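Local coordinates for protein sulfur oxygenase/reductase (Halothiobacillus neapolitanus, PDB 6QPA) that binds ferric iron and probably oxidises and disproportionates elemental sulfur in the presence of oxygen, at residues Asp20-Met25 with Gln47-Gly52; Thr70-Gly75 with Met109-Pro114; Thr180-Trp185 with Gly270-Asp275. One frame throughout, in Å; residues are numbered along the deposited sequence.

Interaction 1: residues Asp20-Met25 with Gln47-Gly52; sequences DSYETM and QLLQTG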
loop_
_atom_site.group_PDB
_atom_site.type_symbol
_atom_site.label_atom_id
_atom_site.label_comp_id
_atom_site.label_asym_id
_atom_site.label_seq_id
_atom_site.Cartn_x
_atom_site.Cartn_y
_atom_site.Cartn_z
ATOM N N ASP A 20 16.022 -20.671 25.370
ATOM C CA ASP A 20 17.360 -20.853 25.928
ATOM C C ASP A 20 17.406 -22.050 26.868
ATOM O O ASP A 20 18.390 -22.794 26.886
ATOM C CB ASP A 20 17.795 -19.589 26.672
ATOM C CG ASP A 20 17.757 -18.349 25.798
ATOM O OD1 ASP A 20 16.640 -17.825 25.554
ATOM O OD2 ASP A 20 18.838 -17.897 25.363
ATOM N N SER A 21 16.329 -22.265 27.635
ATOM C CA SER A 21 16.274 -23.375 28.582
ATOM C C SER A 21 16.226 -24.717 27.864
ATOM O O SER A 21 16.873 -25.684 28.296
ATOM C CB SER A 21 15.046 -23.231 29.477
ATOM O OG SER A 21 15.088 -22.028 30.210
ATOM N N TYR A 22 15.436 -24.803 26.785
ATOM C CA TYR A 22 15.395 -26.032 25.997
ATOM C C TYR A 22 16.745 -26.314 25.360
ATOM O O TYR A 22 17.164 -27.473 25.261
ATOM C CB TYR A 22 14.289 -25.953 24.935
ATOM C CG TYR A 22 12.892 -25.865 25.525
ATOM C CD1 TYR A 22 12.174 -27.021 25.834
ATOM C CD2 TYR A 22 12.302 -24.635 25.793
ATOM C CE1 TYR A 22 10.909 -26.951 26.382
ATOM C CE2 TYR A 22 11.034 -24.555 26.353
ATOM C CZ TYR A 22 10.343 -25.717 26.645
ATOM O OH TYR A 22 9.080 -25.647 27.198
ATOM N N GLU A 23 17.449 -25.263 24.942
ATOM C CA GLU A 23 18.766 -25.458 24.354
ATOM C C GLU A 23 19.746 -26.007 25.386
ATOM O O GLU A 23 20.436 -27.002 25.129
ATOM C CB GLU A 23 19.275 -24.157 23.733
ATOM C CG GLU A 23 20.579 -24.335 22.967
ATOM C CD GLU A 23 20.430 -25.267 21.766
ATOM O OE1 GLU A 23 19.312 -25.355 21.207
ATOM O OE2 GLU A 23 21.426 -25.922 21.387
ATOM N N THR A 24 19.819 -25.377 26.566
ATOM C CA THR A 24 20.765 -25.862 27.570
ATOM C C THR A 24 20.385 -27.234 28.123
ATOM O O THR A 24 21.276 -27.977 28.543
ATOM C CB THR A 24 20.915 -24.866 28.734
ATOM O OG1 THR A 24 19.813 -25.001 29.634
ATOM C CG2 THR A 24 21.005 -23.427 28.236
ATOM N N MET A 25 19.102 -27.610 28.082
ATOM C CA MET A 25 18.702 -28.935 28.555
ATOM C C MET A 25 19.223 -30.061 27.667
ATOM O O MET A 25 19.506 -31.155 28.175
ATOM C CB MET A 25 17.181 -29.023 28.650
ATOM C CG MET A 25 16.612 -28.577 29.970
ATOM S SD MET A 25 14.867 -29.001 30.086
ATOM C CE MET A 25 14.187 -28.123 28.683
ATOM N N GLN A 47 14.108 -38.121 32.820
ATOM C CA GLN A 47 14.073 -36.668 32.723
ATOM C C GLN A 47 12.643 -36.253 32.384
ATOM O O GLN A 47 12.140 -36.536 31.287
ATOM C CB GLN A 47 15.078 -36.143 31.696
ATOM C CG GLN A 47 15.250 -34.614 31.758
ATOM C CD GLN A 47 16.151 -34.057 30.665
ATOM O OE1 GLN A 47 15.982 -34.368 29.485
ATOM N NE2 GLN A 47 17.110 -33.220 31.055
ATOM N N LEU A 48 11.972 -35.616 33.340
ATOM C CA LEU A 48 10.563 -35.277 33.206
ATOM C C LEU A 48 10.415 -33.765 33.127
ATOM O O LEU A 48 10.897 -33.044 34.006
ATOM C CB LEU A 48 9.773 -35.827 34.387
ATOM C CG LEU A 48 9.866 -37.321 34.686
ATOM C CD1 LEU A 48 9.060 -37.653 35.945
ATOM C CD2 LEU A 48 9.325 -38.122 33.509
ATOM N N LEU A 49 9.751 -33.286 32.081
ATOM C CA LEU A 49 9.460 -31.869 31.913
ATOM C C LEU A 49 7.966 -31.644 32.108
ATOM O O LEU A 49 7.148 -32.324 31.484
ATOM C CB LEU A 49 9.909 -31.373 30.528
ATOM C CG LEU A 49 9.748 -29.863 30.334
ATOM C CD1 LEU A 49 10.637 -29.120 31.335
ATOM C CD2 LEU A 49 10.086 -29.446 28.897
ATOM N N GLN A 50 7.598 -30.709 32.977
ATOM C CA GLN A 50 6.173 -30.502 33.233
ATOM C C GLN A 50 5.476 -29.915 32.011
ATOM O O GLN A 50 6.007 -29.020 31.348
ATOM C CB GLN A 50 5.953 -29.587 34.434
ATOM C CG GLN A 50 4.486 -29.355 34.732
ATOM C CD GLN A 50 4.301 -28.462 35.938
ATOM O OE1 GLN A 50 5.232 -27.788 36.373
ATOM N NE2 GLN A 50 3.107 -28.454 36.480
ATOM N N THR A 51 4.287 -30.451 31.699
ATOM C CA THR A 51 3.442 -29.958 30.623
ATOM C C THR A 51 2.139 -29.346 31.110
ATOM O O THR A 51 1.493 -28.625 30.345
ATOM C CB THR A 51 3.091 -31.100 29.657
ATOM O OG1 THR A 51 2.494 -32.174 30.400
ATOM C CG2 THR A 51 4.336 -31.594 28.944
ATOM N N GLY A 52 1.749 -29.597 32.356
ATOM C CA GLY A 52 0.504 -29.051 32.866
ATOM C C GLY A 52 0.162 -29.670 34.212
ATOM O O GLY A 52 1.036 -30.192 34.910
#

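Interaction 2: residues Thr70-Gly75 with Met109-Pro114; sequences TLNPMG and MVIEGP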
loop_
_atom_site.group_PDB
_atom_site.type_symbol
_atom_site.label_atom_id
_atom_site.label_comp_id
_atom_site.label_asym_id
_atom_site.label_seq_id
_atom_site.Cartn_x
_atom_site.Cartn_y
_atom_site.Cartn_z
ATOM N N THR A 70 2.330 -21.576 28.522
ATOM C CA THR A 70 2.106 -20.531 29.513
ATOM C C THR A 70 2.790 -20.766 30.850
ATOM O O THR A 70 2.976 -19.807 31.597
ATOM C CB THR A 70 0.604 -20.369 29.764
ATOM O OG1 THR A 70 0.086 -21.623 30.204
ATOM C CG2 THR A 70 -0.109 -19.990 28.483
ATOM N N LEU A 71 3.161 -21.995 31.172
ATOM C CA LEU A 71 3.749 -22.306 32.462
ATOM C C LEU A 71 5.127 -21.675 32.534
ATOM O O LEU A 71 5.970 -21.927 31.670
ATOM C CB LEU A 71 3.818 -23.819 32.618
ATOM C CG LEU A 71 4.039 -24.578 33.905
ATOM C CD1 LEU A 71 3.130 -24.109 35.013
ATOM C CD2 LEU A 71 3.757 -26.036 33.585
ATOM N N ASN A 72 5.347 -20.820 33.529
ATOM C CA ASN A 72 6.681 -20.260 33.717
ATOM C C ASN A 72 6.864 -19.772 35.149
ATOM O O ASN A 72 6.275 -18.752 35.530
ATOM C CB ASN A 72 6.940 -19.091 32.772
ATOM C CG ASN A 72 8.334 -18.527 32.959
ATOM O OD1 ASN A 72 9.321 -19.221 32.717
ATOM N ND2 ASN A 72 8.426 -17.291 33.455
ATOM N N PRO A 73 7.692 -20.440 35.960
ATOM C CA PRO A 73 8.525 -21.578 35.573
ATOM C C PRO A 73 7.746 -22.875 35.359
ATOM O O PRO A 73 6.584 -23.002 35.732
ATOM C CB PRO A 73 9.465 -21.732 36.770
ATOM C CG PRO A 73 8.603 -21.336 37.931
ATOM C CD PRO A 73 7.761 -20.188 37.414
ATOM N N MET A 74 8.405 -23.838 34.744
ATOM C CA MET A 74 7.865 -25.172 34.559
ATOM C C MET A 74 8.678 -26.145 35.394
ATOM O O MET A 74 9.884 -25.957 35.577
ATOM C CB MET A 74 7.890 -25.550 33.077
ATOM C CG MET A 74 9.274 -25.586 32.482
ATOM S SD MET A 74 9.208 -25.389 30.676
ATOM C CE MET A 74 7.787 -26.380 30.279
ATOM N N GLY A 75 8.010 -27.155 35.938
ATOM C CA GLY A 75 8.712 -28.152 36.721
ATOM C C GLY A 75 9.636 -28.980 35.844
ATOM O O GLY A 75 9.347 -29.251 34.679
ATOM N N MET A 109 19.036 -20.776 34.109
ATOM C CA MET A 109 17.642 -20.983 33.767
ATOM C C MET A 109 16.807 -21.407 34.973
ATOM O O MET A 109 15.609 -21.651 34.818
ATOM C CB MET A 109 17.513 -22.033 32.656
ATOM C CG MET A 109 17.714 -23.461 33.153
ATOM S SD MET A 109 17.525 -24.648 31.821
ATOM C CE MET A 109 17.802 -26.225 32.629
ATOM N N VAL A 110 17.407 -21.511 36.163
ATOM C CA VAL A 110 16.721 -22.005 37.357
ATOM C C VAL A 110 16.035 -20.842 38.070
ATOM O O VAL A 110 16.644 -19.798 38.331
ATOM C CB VAL A 110 17.703 -22.739 38.294
ATOM C CG1 VAL A 110 17.062 -23.039 39.640
ATOM C CG2 VAL A 110 18.168 -24.039 37.644
ATOM N N ILE A 111 14.754 -21.024 38.361
ATOM C CA ILE A 111 13.979 -20.071 39.128
ATOM C C ILE A 111 13.724 -20.571 40.543
ATOM O O ILE A 111 13.612 -19.758 41.465
ATOM C CB ILE A 111 12.651 -19.760 38.392
ATOM C CG1 ILE A 111 12.940 -18.912 37.142
ATOM C CG2 ILE A 111 11.597 -19.096 39.303
ATOM C CD1 ILE A 111 11.811 -18.854 36.165
ATOM N N GLU A 112 13.665 -21.883 40.744
ATOM C CA GLU A 112 13.443 -22.477 42.052
ATOM C C GLU A 112 14.125 -23.840 42.065
ATOM O O GLU A 112 14.196 -24.520 41.036
ATOM C CB GLU A 112 11.937 -22.583 42.328
ATOM C CG GLU A 112 11.525 -22.790 43.760
ATOM C CD GLU A 112 10.013 -22.700 43.923
ATOM O OE1 GLU A 112 9.301 -22.439 42.916
ATOM O OE2 GLU A 112 9.543 -22.902 45.065
ATOM N N GLY A 113 14.652 -24.227 43.226
ATOM C CA GLY A 113 15.379 -25.475 43.336
ATOM C C GLY A 113 16.871 -25.302 43.104
ATOM O O GLY A 113 17.368 -24.179 43.016
ATOM N N PRO A 114 17.624 -26.417 42.977
ATOM C CA PRO A 114 17.122 -27.796 43.025
ATOM C C PRO A 114 16.859 -28.244 44.459
ATOM O O PRO A 114 17.449 -27.701 45.390
ATOM C CB PRO A 114 18.263 -28.607 42.409
ATOM C CG PRO A 114 19.470 -27.892 42.884
ATOM C CD PRO A 114 19.092 -26.397 42.853
#

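Interaction 3: residues Thr180-Trp185 with Gly270-Asp275; sequences TETLEW and GHVMVD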
loop_
_atom_site.group_PDB
_atom_site.type_symbol
_atom_site.label_atom_id
_atom_site.label_comp_id
_atom_site.label_asym_id
_atom_site.label_seq_id
_atom_site.Cartn_x
_atom_site.Cartn_y
_atom_site.Cartn_z
ATOM N N THR A 180 -2.462 -48.342 46.963
ATOM C CA THR A 180 -2.251 -49.576 46.223
ATOM C C THR A 180 -3.559 -50.097 45.656
ATOM O O THR A 180 -3.636 -50.449 44.475
ATOM C CB THR A 180 -1.612 -50.626 47.125
ATOM O OG1 THR A 180 -0.292 -50.213 47.493
ATOM C CG2 THR A 180 -1.572 -51.981 46.436
ATOM N N GLU A 181 -4.607 -50.155 46.482
ATOM C CA GLU A 181 -5.879 -50.672 45.978
ATOM C C GLU A 181 -6.445 -49.781 44.877
ATOM O O GLU A 181 -6.948 -50.280 43.866
ATOM C CB GLU A 181 -6.881 -50.839 47.133
ATOM C CG GLU A 181 -8.157 -51.543 46.671
ATOM C CD GLU A 181 -9.183 -51.795 47.781
ATOM O OE1 GLU A 181 -8.932 -51.444 48.963
ATOM O OE2 GLU A 181 -10.252 -52.352 47.444
ATOM N N THR A 182 -6.341 -48.455 45.044
ATOM C CA THR A 182 -6.806 -47.519 44.021
ATOM C C THR A 182 -6.101 -47.766 42.692
ATOM O O THR A 182 -6.740 -47.850 41.633
ATOM C CB THR A 182 -6.543 -46.073 44.465
ATOM O OG1 THR A 182 -7.187 -45.809 45.709
ATOM C CG2 THR A 182 -7.085 -45.072 43.403
ATOM N N LEU A 183 -4.768 -47.869 42.735
ATOM C CA LEU A 183 -3.962 -47.954 41.520
ATOM C C LEU A 183 -4.145 -49.291 40.813
ATOM O O LEU A 183 -4.167 -49.351 39.577
ATOM C CB LEU A 183 -2.491 -47.711 41.874
ATOM C CG LEU A 183 -2.192 -46.272 42.293
ATOM C CD1 LEU A 183 -0.862 -46.140 43.023
ATOM C CD2 LEU A 183 -2.245 -45.354 41.032
ATOM N N GLU A 184 -4.283 -50.370 41.583
ATOM C CA GLU A 184 -4.551 -51.673 40.993
ATOM C C GLU A 184 -5.905 -51.698 40.297
ATOM O O GLU A 184 -6.058 -52.339 39.250
ATOM C CB GLU A 184 -4.483 -52.744 42.078
ATOM C CG GLU A 184 -3.061 -52.984 42.540
ATOM C CD GLU A 184 -2.954 -54.024 43.644
ATOM O OE1 GLU A 184 -3.967 -54.282 44.324
ATOM O OE2 GLU A 184 -1.852 -54.584 43.824
ATOM N N TRP A 185 -6.912 -51.048 40.891
ATOM C CA TRP A 185 -8.208 -50.948 40.232
ATOM C C TRP A 185 -8.071 -50.207 38.909
ATOM O O TRP A 185 -8.583 -50.652 37.875
ATOM C CB TRP A 185 -9.208 -50.242 41.148
ATOM C CG TRP A 185 -10.688 -50.339 40.757
ATOM C CD1 TRP A 185 -11.616 -51.172 41.316
ATOM C CD2 TRP A 185 -11.401 -49.559 39.775
ATOM N NE1 TRP A 185 -12.855 -50.965 40.750
ATOM C CE2 TRP A 185 -12.757 -49.983 39.804
ATOM C CE3 TRP A 185 -11.035 -48.541 38.891
ATOM C CZ2 TRP A 185 -13.749 -49.433 38.967
ATOM C CZ3 TRP A 185 -12.036 -47.985 38.037
ATOM C CH2 TRP A 185 -13.377 -48.432 38.107
ATOM N N GLY A 270 -9.766 -38.909 36.610
ATOM C CA GLY A 270 -11.116 -38.506 36.974
ATOM C C GLY A 270 -12.011 -39.649 37.432
ATOM O O GLY A 270 -13.043 -39.397 38.062
ATOM N N HIS A 271 -11.636 -40.901 37.140
ATOM C CA HIS A 271 -12.448 -42.036 37.564
ATOM C C HIS A 271 -12.555 -42.130 39.083
ATOM O O HIS A 271 -13.532 -42.700 39.577
ATOM C CB HIS A 271 -11.879 -43.359 37.023
ATOM C CG HIS A 271 -12.311 -43.705 35.627
ATOM N ND1 HIS A 271 -12.016 -42.924 34.529
ATOM C CD2 HIS A 271 -12.995 -44.774 35.149
ATOM C CE1 HIS A 271 -12.518 -43.484 33.440
ATOM N NE2 HIS A 271 -13.119 -44.609 33.789
ATOM N N VAL A 272 -11.597 -41.585 39.845
ATOM C CA VAL A 272 -11.758 -41.626 41.301
ATOM C C VAL A 272 -12.915 -40.761 41.749
ATOM O O VAL A 272 -13.324 -40.843 42.903
ATOM C CB VAL A 272 -10.507 -41.213 42.105
ATOM C CG1 VAL A 272 -9.321 -42.085 41.737
ATOM C CG2 VAL A 272 -10.177 -39.710 41.942
ATOM N N MET A 273 -13.477 -39.963 40.852
ATOM C CA MET A 273 -14.652 -39.191 41.188
ATOM C C MET A 273 -15.902 -39.644 40.461
ATOM O O MET A 273 -16.988 -39.467 41.011
ATOM C CB MET A 273 -14.414 -37.700 40.932
ATOM C CG MET A 273 -13.396 -37.101 41.899
ATOM S SD MET A 273 -13.187 -35.323 41.705
ATOM C CE MET A 273 -12.480 -35.213 40.062
ATOM N N VAL A 274 -15.793 -40.235 39.263
ATOM C CA VAL A 274 -16.980 -40.555 38.460
ATOM C C VAL A 274 -17.258 -42.052 38.348
ATOM O O VAL A 274 -18.205 -42.436 37.644
ATOM C CB VAL A 274 -16.924 -39.911 37.059
ATOM C CG1 VAL A 274 -16.930 -38.383 37.171
ATOM C CG2 VAL A 274 -15.690 -40.379 36.287
ATOM N N ASP A 275 -16.493 -42.908 39.017
ATOM C CA ASP A 275 -16.860 -44.316 39.176
ATOM C C ASP A 275 -17.162 -44.556 40.650
ATOM O O ASP A 275 -16.329 -44.255 41.508
ATOM C CB ASP A 275 -15.761 -45.261 38.686
ATOM C CG ASP A 275 -16.132 -46.735 38.859
ATOM O OD1 ASP A 275 -16.101 -47.263 40.002
ATOM O OD2 ASP A 275 -16.466 -47.372 37.840
#

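Interaction 1: residues Asp20-Met25 with Gln47-Gly52
Tyr22 and Met25 of helix 19-27 meet Gln47 and Leu49 of strand 42-53 where the axes of segments 20-25 and 47-52 run nearly antiparallel (167°), 12.7 Å apart at their closest, so long side chains have to span the gap. The arrangement is the helix-on-sheet layer of a split beta-alpha-beta crossover: strands 7-15 and 42-53 run parallel, the helix lies between them in sequence, and strand 74-82 is inserted between them in the sheet. This fits the dimeric alpha/beta barrel clan to which the protein belongs. Leu49 holds CG opposite the backbone N (chi1 -175°), and its CD2 lies 3.6 Å from CE1 of Tyr22. It meets the ring obliquely, and the two side chains cross at about a right angle. The same CD2 also approaches the terminal methyl of Met25, CE, at 4.3 Å, so one leucine branch serves two helix residues a turn apart. The phenol end of Tyr22 is held separately, its OH bonding to Asn17 OD1. Toward the start of the strand segment, the extended side chain of Gln47 reaches back to the helix. Its NE2 stops 4.3 Å from Met25 O, too far for a hydrogen bond, and the side chain lies about 12 Å from the bound iron. Met74 against Tyr22 and Met76 against Leu49, both from strand 74-82, add to the apolar layer. Further along, Thr51 and Gly52 form a classic beta bulge opposite Phe298. Gln50 steadies this end: its OE1 accepts from Gly75 N, while its NE2 gives a nearly straight bond (169°) to Gly52 O at 3.1 Å. Gly52 O lies in the amide plane of Gln50, whereas NE2 sits well above the carbonyl plane of Gly52.

Interaction 2: residues Thr70-Gly75 with Met109-Pro114
Ile111 swings CG1 to the side opposite its carbonyl carbon (chi1 -71°) and carries CD1 onward in an extended chain (chi2 165°), which lays the branch against the ring of Pro73. CD1 comes within 3.8 Å of Pro73 CB, while the shorter branch, CG2, meets Pro73 CG at 4.0 Å. The ring is thus touched by both arms of the isoleucine, and the side chains cross at about a right angle. The peptide bond before Pro73 is cis, just ahead of strand 74-82. That strand and strand 110-125 flank strand 7-15 in the antiparallel sheet, so the contact bridges over the end of the strand between them. There Ile111 and Glu112 form a classic beta bulge opposite Lys14, and the chain turns a corner. Beside the proline, CD1 also passes 4.3 Å from Asn72 OD1, an oxygen engaged by the backbone N of Asn17. The other amide end, ND2 of Asn72, binds Thr70 O of a neighbouring subunit, and Asn72 ND2 of that subunit bonds in return to Thr70 O of this one. Ile111 O in turn bonds to the hydroxyl OH of Tyr295 of that same neighbouring subunit.

Interaction 3: residues Thr180-Trp185 with Gly270-Asp275
Asp275 caps the N-terminus of helix 276-287, and this capping corner, reached through the short helix 271-274, packs against Trp185 of the long helix 172-189. CG of Trp185 stands opposite the backbone N (chi1 -166°), which carries the indole out to Asp275. OD2 stands at the ring edge, near its plane, 3.3 Å from CH2; OD1, 3.4 Å from CZ2, lies well off that plane, the two flat groups being turned 62° apart. OD2 thus meets the C-H edge, probably a mildly favourable place for negative charge. OD1 also accepts from Leu278 N as the cap, while NE1 of Trp185 donates to Glu277 OE1, so carboxylate and indole are both tied to the first turn of helix 276-287. An alanine in place of Asp275 would probably leave Leu278 N without its side-chain cap and the indole edge without its carboxylate neighbour. His271 adds a looser approach, CD2 to CZ3 of Trp185 at 4.4 Å, its ring held by ND1 bonding to Gln267 O. One turn back on the long helix, CG2 of Thr182 meets CG1 of Val272 at 4.1 Å, while OG1 of the same threonine bonds to Gly178 O. Around the contact, Ile281 of helix 276-287 packs on Thr182, Leu183 of the long helix rests on strands 193-204 and 251-259, and Leu307 of a neighbouring subunit touches Trp185.

Overall arrangement
The three contacts follow one another along the chain, each closing before the next opens. Interactions 1 and 2 are neighbours, their centres 9 Å apart, and belong to one part of the curved antiparallel sheet: strands 42-53 and 74-82 pair there, Gln50 N probably bonding to Gly75 O at 2.8 Å, and Met109 reaches helix 19-27 through Thr24. Interaction 3 lies among helices 172-189, 271-274 and 276-287, its centre about 30 Å from that of interaction 1 and 31 Å from that of interaction 2. Strands 193-204, 251-259 and 290-305 continue the sheet between the two regions. Interactions 2 and 3 border other subunits of the 24-chain assembly, whereas no other chain touches the segments of interaction 1.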